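Local coordinates for ABC-type transport system, molybdenum-specific extracellular solute-binding protein (Clostridium difficile, PDB 4KD5) that probably binds molybdate or tungstate outside the cell as the solute-binding component of an ABC transporter, at residues 111-117 with 142-148; 126-130 with 188-192; 150-154 with 165-171. One frame throughout, in Å; residues are numbered along the deposited sequence.

Contact 1 (111-117 with 142-148)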
loop_
_atom_site.group_PDB
_atom_site.type_symbol
_atom_site.label_atom_id
_atom_site.label_comp_id
_atom_site.label_asym_id
_atom_site.label_seq_id
_atom_site.Cartn_x
_atom_site.Cartn_y
_atom_site.Cartn_z
ATOM N N LYS A 111 -5.700 -34.770 44.156
ATOM C CA LYS A 111 -7.037 -35.023 44.665
ATOM C C LYS A 111 -8.027 -34.058 44.030
ATOM O O LYS A 111 -9.186 -34.394 43.820
ATOM C CB LYS A 111 -7.052 -34.896 46.192
ATOM C CG LYS A 111 -6.152 -35.902 46.902
ATOM C CD LYS A 111 -6.078 -35.654 48.405
ATOM C CE LYS A 111 -5.358 -36.791 49.125
ATOM N NZ LYS A 111 -4.003 -37.061 48.572
ATOM N N LYS A 112 -7.557 -32.858 43.715
ATOM C CA LYS A 112 -8.428 -31.821 43.180
ATOM C C LYS A 112 -7.851 -31.185 41.915
ATOM O O LYS A 112 -6.800 -30.533 41.952
ATOM C CB LYS A 112 -8.727 -30.775 44.265
ATOM C CG LYS A 112 -9.340 -31.387 45.524
ATOM C CD LYS A 112 -9.624 -30.363 46.602
ATOM C CE LYS A 112 -10.674 -29.394 46.136
ATOM N NZ LYS A 112 -10.886 -28.284 47.100
ATOM N N ILE A 113 -8.541 -31.407 40.797
ATOM C CA ILE A 113 -8.151 -30.860 39.500
ATOM C C ILE A 113 -9.022 -29.651 39.153
ATOM O O ILE A 113 -10.233 -29.779 38.968
ATOM C CB ILE A 113 -8.278 -31.923 38.388
ATOM C CG1 ILE A 113 -7.374 -33.119 38.690
ATOM C CG2 ILE A 113 -7.940 -31.337 37.027
ATOM C CD1 ILE A 113 -7.486 -34.255 37.695
ATOM N N ALA A 114 -8.404 -28.476 39.062
ATOM C CA ALA A 114 -9.144 -27.250 38.756
ATOM C C ALA A 114 -9.273 -27.038 37.251
ATOM O O ALA A 114 -8.272 -27.031 36.532
ATOM C CB ALA A 114 -8.479 -26.052 39.393
ATOM N N VAL A 115 -10.505 -26.855 36.780
ATOM C CA VAL A 115 -10.761 -26.520 35.377
ATOM C C VAL A 115 -11.832 -25.440 35.281
ATOM O O VAL A 115 -12.604 -25.239 36.221
ATOM C CB VAL A 115 -11.238 -27.744 34.554
ATOM C CG1 VAL A 115 -10.181 -28.836 34.509
ATOM C CG2 VAL A 115 -12.545 -28.280 35.117
ATOM N N GLY A 116 -11.890 -24.751 34.145
ATOM C CA GLY A 116 -12.956 -23.792 33.919
ATOM C C GLY A 116 -14.263 -24.506 33.614
ATOM O O GLY A 116 -14.249 -25.652 33.150
ATOM N N GLU A 117 -15.389 -23.846 33.882
ATOM C CA GLU A 117 -16.691 -24.420 33.555
ATOM C C GLU A 117 -16.755 -24.709 32.055
ATOM O O GLU A 117 -16.475 -23.838 31.235
ATOM C CB GLU A 117 -17.826 -23.493 34.013
ATOM C CG GLU A 117 -18.103 -23.562 35.519
ATOM C CD GLU A 117 -18.739 -22.294 36.081
ATOM O OE1 GLU A 117 -18.759 -22.142 37.324
ATOM O OE2 GLU A 117 -19.215 -21.453 35.291
ATOM N N ASP A 142 -14.598 -37.382 40.151
ATOM C CA ASP A 142 -14.526 -37.177 41.597
ATOM C C ASP A 142 -13.458 -36.156 41.995
ATOM O O ASP A 142 -13.429 -35.700 43.139
ATOM C CB ASP A 142 -14.272 -38.508 42.312
ATOM C CG ASP A 142 -13.161 -39.313 41.667
ATOM O OD1 ASP A 142 -13.353 -39.776 40.524
ATOM O OD2 ASP A 142 -12.107 -39.506 42.306
ATOM N N LYS A 143 -12.596 -35.790 41.049
ATOM C CA LYS A 143 -11.511 -34.848 41.313
ATOM C C LYS A 143 -11.789 -33.466 40.735
ATOM O O LYS A 143 -11.234 -32.470 41.188
ATOM C CB LYS A 143 -10.196 -35.382 40.739
ATOM C CG LYS A 143 -9.851 -36.806 41.145
ATOM C CD LYS A 143 -8.343 -36.957 41.340
ATOM C CE LYS A 143 -7.899 -38.411 41.196
ATOM N NZ LYS A 143 -6.445 -38.592 41.479
ATOM N N LEU A 144 -12.644 -33.420 39.722
ATOM C CA LEU A 144 -12.899 -32.193 38.974
ATOM C C LEU A 144 -13.649 -31.121 39.778
ATOM O O LEU A 144 -14.759 -31.356 40.268
ATOM C CB LEU A 144 -13.677 -32.516 37.694
ATOM C CG LEU A 144 -12.898 -32.594 36.381
ATOM C CD1 LEU A 144 -11.400 -32.673 36.606
ATOM C CD2 LEU A 144 -13.362 -33.759 35.524
ATOM N N VAL A 145 -13.031 -29.947 39.914
ATOM C CA VAL A 145 -13.701 -28.766 40.467
ATOM C C VAL A 145 -13.713 -27.655 39.413
ATOM O O VAL A 145 -12.772 -27.526 38.631
ATOM C CB VAL A 145 -13.045 -28.281 41.775
ATOM C CG1 VAL A 145 -13.460 -29.161 42.933
ATOM C CG2 VAL A 145 -11.534 -28.268 41.644
ATOM N N PHE A 146 -14.773 -26.852 39.397
ATOM C CA PHE A 146 -14.998 -25.935 38.285
ATOM C C PHE A 146 -14.969 -24.452 38.678
ATOM O O PHE A 146 -15.731 -24.013 39.541
ATOM C CB PHE A 146 -16.320 -26.283 37.590
ATOM C CG PHE A 146 -16.381 -27.696 37.069
ATOM C CD1 PHE A 146 -16.049 -27.976 35.752
ATOM C CD2 PHE A 146 -16.763 -28.747 37.896
ATOM C CE1 PHE A 146 -16.101 -29.274 35.265
ATOM C CE2 PHE A 146 -16.814 -30.047 37.417
ATOM C CZ PHE A 146 -16.484 -30.311 36.102
ATOM N N ALA A 147 -14.086 -23.691 38.028
ATOM C CA ALA A 147 -13.925 -22.259 38.307
ATOM C C ALA A 147 -14.647 -21.367 37.295
ATOM O O ALA A 147 -14.927 -21.791 36.172
ATOM C CB ALA A 147 -12.459 -21.893 38.374
ATOM N N LYS A 148 -14.913 -20.123 37.694
ATOM C CA LYS A 148 -15.631 -19.162 36.856
ATOM C C LYS A 148 -14.746 -18.600 35.748
ATOM O O LYS A 148 -15.247 -18.139 34.721
ATOM C CB LYS A 148 -16.176 -18.011 37.705
ATOM C CG LYS A 148 -15.100 -17.214 38.438
ATOM C CD LYS A 148 -15.706 -16.080 39.258
ATOM C CE LYS A 148 -14.620 -15.261 39.958
ATOM N NZ LYS A 148 -15.178 -14.086 40.696
#
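Lys143 lies along the carbonyl of Lys111 where two parallel strands, 113-116 and 144-147, come together. Its CB is 3.4 Å from Lys111 O. CG and CD follow past the same oxygen, each at 3.7 Å. A bend at chi2 (-144°) shapes this path. NZ then passes beyond the two segments to the carbonyls of Val110 and Leu105, which both accept hydrogen bonds. From here the backbone ladder begins. Ile113 N donates to Lys143 O (2.9 Å) from above the carbonyl plane. Val145 N bonds to Ile113 O, Val115 N to Val145 O, Ala147 N to Val115 O and Glu117 N to Ala147 O. Helix 122-133 joins the two strands in a beta-alpha-beta unit. On one face, Leu144 CD1 meets Ile113 CB and CG2, both at 3.7 Å. Further along, Val115 and Phe146 lie side by side and point the same way, with Val115 CG2 3.6 Å from Phe146 CD1. The Glu117 side chain crosses that of Phe146 at a slant, CG nearest Phe146 CB. Ala114 and Ala147 point to the other face, against Val153 of helix 150-159. Hydrogen bonds between the segments are all main-chain, so the backbone sets register; side chains add van der Waals contact, partly with carbonyls.

Contact 2 (126-130 with 188-192); sequences YADEV and THSPI
Tyr126 meets Ile192 face-on. Ile192 CG1 sits 3.7 Å from the ring centroid, only 4° off the ring normal, a CH-pi contact. The two side chains slide past each other in opposite directions, and Ile192 CD1 reaches back towards Tyr126 CG. Near the far end of the ring, Ser190 O is 3.1 Å from Tyr126 CE1. A water in the ring plane is 2.7 Å from Tyr126 OH. It donates to Pro191 O and makes a short bond, 2.5 Å, to Ser190 OG. One helical turn on, Glu129 OE1 accepts the backbone N-H of Ser190 at 2.9 Å, met from above the carboxylate plane. Here helix 122-133 meets the loop that leads into strand 193-198, within a two-lobed periplasmic-binding-protein fold. Tyr126 also touches the bound 2-butanol. With CG between its backbone N and carbonyl carbon (chi1 68°), the His189 ring comes alongside Val130 and meets Tyr126 CD1 through CD2, the planes oblique. Its CB packs on Glu129 CB at 3.9 Å. Val130 CG2 lies 3.9 Å from His189 ND1 and 3.7 Å from Thr188 OG1. Asp185 O holds that hydroxyl by a hydrogen bond. Tyr168 of strand 164-168, a predicted molybdate-binding residue, touches both Tyr126 and Ile192.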
loop_
_atom_site.group_PDB
_atom_site.type_symbol
_atom_site.label_atom_id
_atom_site.label_comp_id
_atom_site.label_asym_id
_atom_site.label_seq_id
_atom_site.Cartn_x
_atom_site.Cartn_y
_atom_site.Cartn_z
ATOM N N TYR A 126 -11.783 -26.474 26.400
ATOM C CA TYR A 126 -10.674 -27.220 25.812
ATOM C C TYR A 126 -10.127 -28.264 26.778
ATOM O O TYR A 126 -9.608 -29.295 26.357
ATOM C CB TYR A 126 -9.566 -26.272 25.325
ATOM C CG TYR A 126 -9.945 -25.485 24.093
ATOM C CD1 TYR A 126 -9.999 -26.093 22.851
ATOM C CD2 TYR A 126 -10.239 -24.134 24.172
ATOM C CE1 TYR A 126 -10.345 -25.380 21.720
ATOM C CE2 TYR A 126 -10.587 -23.408 23.050
ATOM C CZ TYR A 126 -10.637 -24.040 21.826
ATOM O OH TYR A 126 -10.979 -23.330 20.702
ATOM N N ALA A 127 -10.238 -27.989 28.073
ATOM C CA ALA A 127 -9.876 -28.974 29.087
ATOM C C ALA A 127 -10.807 -30.175 28.984
ATOM O O ALA A 127 -10.383 -31.319 29.140
ATOM C CB ALA A 127 -9.948 -28.372 30.469
ATOM N N ASP A 128 -12.082 -29.903 28.726
ATOM C CA ASP A 128 -13.072 -30.956 28.556
ATOM C C ASP A 128 -12.747 -31.812 27.337
ATOM O O ASP A 128 -12.919 -33.029 27.367
ATOM C CB ASP A 128 -14.468 -30.353 28.406
ATOM C CG ASP A 128 -15.536 -31.405 28.218
ATOM O OD1 ASP A 128 -15.853 -31.740 27.059
ATOM O OD2 ASP A 128 -16.062 -31.900 29.232
ATOM N N GLU A 129 -12.269 -31.175 26.271
ATOM C CA GLU A 129 -11.881 -31.899 25.064
ATOM C C GLU A 129 -10.726 -32.858 25.329
ATOM O O GLU A 129 -10.783 -34.026 24.938
ATOM C CB GLU A 129 -11.502 -30.932 23.941
ATOM C CG GLU A 129 -12.671 -30.225 23.297
ATOM C CD GLU A 129 -12.306 -29.618 21.957
ATOM O OE1 GLU A 129 -11.660 -30.318 21.150
ATOM O OE2 GLU A 129 -12.661 -28.445 21.712
ATOM N N VAL A 130 -9.683 -32.358 25.989
ATOM C CA VAL A 130 -8.514 -33.170 26.324
ATOM C C VAL A 130 -8.888 -34.401 27.149
ATOM O O VAL A 130 -8.557 -35.528 26.784
ATOM C CB VAL A 130 -7.455 -32.338 27.082
ATOM C CG1 VAL A 130 -6.329 -33.224 27.577
ATOM C CG2 VAL A 130 -6.903 -31.237 26.193
ATOM N N THR A 188 -4.922 -33.542 20.875
ATOM C CA THR A 188 -5.989 -33.941 21.791
ATOM C C THR A 188 -7.137 -32.934 21.930
ATOM O O THR A 188 -8.069 -33.167 22.701
ATOM C CB THR A 188 -5.426 -34.259 23.190
ATOM O OG1 THR A 188 -4.864 -33.072 23.759
ATOM C CG2 THR A 188 -4.346 -35.322 23.098
ATOM N N HIS A 189 -7.066 -31.822 21.199
ATOM C CA HIS A 189 -8.115 -30.799 21.254
ATOM C C HIS A 189 -8.159 -29.907 20.011
ATOM O O HIS A 189 -7.194 -29.837 19.248
ATOM C CB HIS A 189 -7.961 -29.930 22.511
ATOM C CG HIS A 189 -6.754 -29.077 22.511
ATOM N ND1 HIS A 189 -5.491 -29.538 22.948
ATOM C CD2 HIS A 189 -6.536 -27.792 22.149
ATOM C CE1 HIS A 189 -4.628 -28.579 22.833
ATOM N NE2 HIS A 189 -5.202 -27.504 22.355
ATOM N N SER A 190 -9.292 -29.235 19.816
ATOM C CA SER A 190 -9.467 -28.299 18.708
ATOM C C SER A 190 -8.464 -27.155 18.836
ATOM O O SER A 190 -8.181 -26.703 19.946
ATOM C CB SER A 190 -10.891 -27.746 18.719
ATOM O OG SER A 190 -11.130 -26.902 17.610
ATOM N N PRO A 191 -7.919 -26.686 17.701
ATOM C CA PRO A 191 -6.911 -25.618 17.711
ATOM C C PRO A 191 -7.389 -24.373 18.455
ATOM O O PRO A 191 -8.486 -23.874 18.184
ATOM C CB PRO A 191 -6.738 -25.294 16.225
ATOM C CG PRO A 191 -7.088 -26.566 15.531
ATOM C CD PRO A 191 -8.204 -27.162 16.336
ATOM N N ILE A 192 -6.571 -23.892 19.389
ATOM C CA ILE A 192 -6.860 -22.668 20.126
ATOM C C ILE A 192 -6.164 -21.504 19.418
ATOM O O ILE A 192 -5.071 -21.098 19.807
ATOM C CB ILE A 192 -6.360 -22.765 21.581
ATOM C CG1 ILE A 192 -6.752 -24.113 22.197
ATOM C CG2 ILE A 192 -6.906 -21.618 22.422
ATOM C CD1 ILE A 192 -6.283 -24.312 23.632
HETATM O O HOH W 1 -11.291 -24.535 18.357
#

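Contact 3 (150-154 with 165-171)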
loop_
_atom_site.group_PDB
_atom_site.type_symbol
_atom_site.label_atom_id
_atom_site.label_comp_id
_atom_site.label_asym_id
_atom_site.label_seq_id
_atom_site.Cartn_x
_atom_site.Cartn_y
_atom_site.Cartn_z
ATOM N N VAL A 150 -10.109 -18.529 34.373
ATOM C CA VAL A 150 -8.737 -19.003 34.564
ATOM C C VAL A 150 -8.021 -18.307 35.713
ATOM O O VAL A 150 -7.066 -18.842 36.277
ATOM C CB VAL A 150 -7.891 -18.845 33.286
ATOM C CG1 VAL A 150 -8.326 -19.835 32.239
ATOM C CG2 VAL A 150 -8.012 -17.428 32.748
ATOM N N LYS A 151 -8.486 -17.110 36.049
ATOM C CA LYS A 151 -7.910 -16.347 37.146
ATOM C C LYS A 151 -8.247 -17.015 38.477
ATOM O O LYS A 151 -7.458 -16.980 39.424
ATOM C CB LYS A 151 -8.429 -14.908 37.107
ATOM C CG LYS A 151 -7.573 -13.896 37.853
ATOM C CD LYS A 151 -8.047 -12.478 37.557
ATOM C CE LYS A 151 -7.094 -11.435 38.120
ATOM N NZ LYS A 151 -7.479 -10.055 37.703
ATOM N N GLU A 152 -9.420 -17.637 38.542
ATOM C CA GLU A 152 -9.804 -18.396 39.728
ATOM C C GLU A 152 -9.084 -19.748 39.771
ATOM O O GLU A 152 -8.731 -20.235 40.848
ATOM C CB GLU A 152 -11.328 -18.578 39.797
ATOM C CG GLU A 152 -11.812 -19.210 41.094
ATOM C CD GLU A 152 -13.315 -19.089 41.301
ATOM O OE1 GLU A 152 -14.086 -19.523 40.418
ATOM O OE2 GLU A 152 -13.725 -18.562 42.357
ATOM N N VAL A 153 -8.858 -20.343 38.599
ATOM C CA VAL A 153 -8.121 -21.603 38.506
ATOM C C VAL A 153 -6.718 -21.434 39.077
ATOM O O VAL A 153 -6.281 -22.219 39.917
ATOM C CB VAL A 153 -8.037 -22.112 37.054
ATOM C CG1 VAL A 153 -7.191 -23.365 36.976
ATOM C CG2 VAL A 153 -9.421 -22.402 36.511
ATOM N N LEU A 154 -6.025 -20.392 38.623
ATOM C CA LEU A 154 -4.673 -20.089 39.086
ATOM C C LEU A 154 -4.627 -19.823 40.589
ATOM O O LEU A 154 -3.694 -20.239 41.272
ATOM C CB LEU A 154 -4.108 -18.886 38.322
ATOM C CG LEU A 154 -3.571 -19.136 36.914
ATOM C CD1 LEU A 154 -3.712 -17.893 36.047
ATOM C CD2 LEU A 154 -2.115 -19.551 36.988
ATOM N N GLY A 165 -4.172 -27.788 37.800
ATOM C CA GLY A 165 -5.147 -27.016 37.051
ATOM C C GLY A 165 -4.916 -27.039 35.552
ATOM O O GLY A 165 -3.826 -27.379 35.085
ATOM N N PHE A 166 -5.952 -26.685 34.796
ATOM C CA PHE A 166 -5.837 -26.559 33.346
ATOM C C PHE A 166 -6.038 -25.108 32.934
ATOM O O PHE A 166 -7.015 -24.467 33.326
ATOM C CB PHE A 166 -6.839 -27.470 32.632
ATOM C CG PHE A 166 -6.384 -28.895 32.520
ATOM C CD1 PHE A 166 -5.555 -29.286 31.481
ATOM C CD2 PHE A 166 -6.775 -29.842 33.454
ATOM C CE1 PHE A 166 -5.126 -30.598 31.370
ATOM C CE2 PHE A 166 -6.349 -31.157 33.349
ATOM C CZ PHE A 166 -5.524 -31.534 32.305
ATOM N N VAL A 167 -5.107 -24.595 32.139
ATOM C CA VAL A 167 -5.046 -23.166 31.875
ATOM C C VAL A 167 -4.285 -22.911 30.569
ATOM O O VAL A 167 -3.573 -23.792 30.098
ATOM C CB VAL A 167 -4.395 -22.455 33.085
ATOM C CG1 VAL A 167 -2.971 -22.045 32.777
ATOM C CG2 VAL A 167 -5.216 -21.267 33.525
ATOM N N TYR A 168 -4.458 -21.736 29.965
ATOM C CA TYR A 168 -3.662 -21.379 28.787
ATOM C C TYR A 168 -2.237 -21.031 29.211
ATOM O O TYR A 168 -2.026 -20.541 30.317
ATOM C CB TYR A 168 -4.277 -20.194 28.038
ATOM C CG TYR A 168 -5.560 -20.504 27.305
ATOM C CD1 TYR A 168 -5.926 -21.810 27.022
ATOM C CD2 TYR A 168 -6.400 -19.485 26.888
ATOM C CE1 TYR A 168 -7.098 -22.091 26.349
ATOM C CE2 TYR A 168 -7.569 -19.756 26.216
ATOM C CZ TYR A 168 -7.912 -21.061 25.950
ATOM O OH TYR A 168 -9.074 -21.338 25.280
ATOM N N PHE A 169 -1.259 -21.265 28.341
ATOM C CA PHE A 169 0.116 -20.930 28.686
ATOM C C PHE A 169 0.274 -19.430 28.913
ATOM O O PHE A 169 1.045 -19.002 29.769
ATOM C CB PHE A 169 1.081 -21.401 27.606
ATOM C CG PHE A 169 2.519 -21.340 28.023
ATOM C CD1 PHE A 169 2.974 -22.097 29.094
ATOM C CD2 PHE A 169 3.419 -20.534 27.346
ATOM C CE1 PHE A 169 4.299 -22.045 29.483
ATOM C CE2 PHE A 169 4.749 -20.479 27.731
ATOM C CZ PHE A 169 5.188 -21.236 28.802
ATOM N N SER A 170 -0.469 -18.636 28.147
ATOM C CA SER A 170 -0.395 -17.181 28.251
ATOM C C SER A 170 -0.906 -16.662 29.593
ATOM O O SER A 170 -0.590 -15.538 29.991
ATOM C CB SER A 170 -1.145 -16.510 27.101
ATOM O OG SER A 170 -2.496 -16.906 27.054
ATOM N N ASP A 171 -1.696 -17.480 30.285
ATOM C CA ASP A 171 -2.191 -17.123 31.611
ATOM C C ASP A 171 -1.151 -17.415 32.690
ATOM O O ASP A 171 -1.349 -17.080 33.856
ATOM C CB ASP A 171 -3.478 -17.890 31.925
ATOM C CG ASP A 171 -4.617 -17.548 30.982
ATOM O OD1 ASP A 171 -4.773 -16.362 30.625
ATOM O OD2 ASP A 171 -5.367 -18.476 30.610
#
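Val150 starts helix 150-159 and packs at once on Val167 and Asp171. The helix is the connection of a beta-alpha-beta crossover. It leads from strand 144-147 to strand 164-168, and the two strands flank strand 113-116 in the sheet. The short segments 150-154 and 165-168 run at 134° to each other, with axes 8.5 Å apart. Val150 CB is 3.6 Å from Val167 CG2, and the two side chains cross at about a right angle. Both methyls of Val150 also reach the carboxylate of Asp171, CG1 and CG2 each lying 3.6 Å from OD2. Val150 and Tyr168 are both predicted to bind molybdate, so this end of the contact probably borders the ligand site. Val150 also touches Ala123, another predicted site residue, on helix 122-133. One turn later, Val153 points its CG1 anti to the backbone N (chi1 176°). That methyl lies 3.8 Å from Phe166 O and near Gly165 CA, so the helix packs directly on the strand backbone. Leu154 closes the segment. Its N bonds to Val150 O in the first helical turn. Its side chain reaches the 3-10 turn, with CD1 3.3 Å from Asp171 O and CG 4.3 Å from Val167 CG2. Asp171 is itself tied back to the end of the strand in the 3-10 turn: its N bonds to Tyr168 O at 3.1 Å, and its OD2 accepts a weak hydrogen bond from Tyr168 N at 3.4 Å.

From the N terminus, contact 1 opens first at 111-117. Contact 2 opens at 126-130, before contact 1 closes at 142-148, so these two cross. Contact 3 follows in series after contact 1, and both of its ends fall within the span of contact 2, which closes last at 188-192. Contacts 1 and 3 share one sheet: a probable backbone hydrogen bond joins Phe166 N to Ala114 O, and Val115 CG1 packs on Phe166 CD2. Ala127 of helix 122-133 touches both Val115 and Phe166. Tyr168 OH reaches Tyr126 and Ile192. Together the contacts tie two helices and three parallel strands to the loop before strand 193-198.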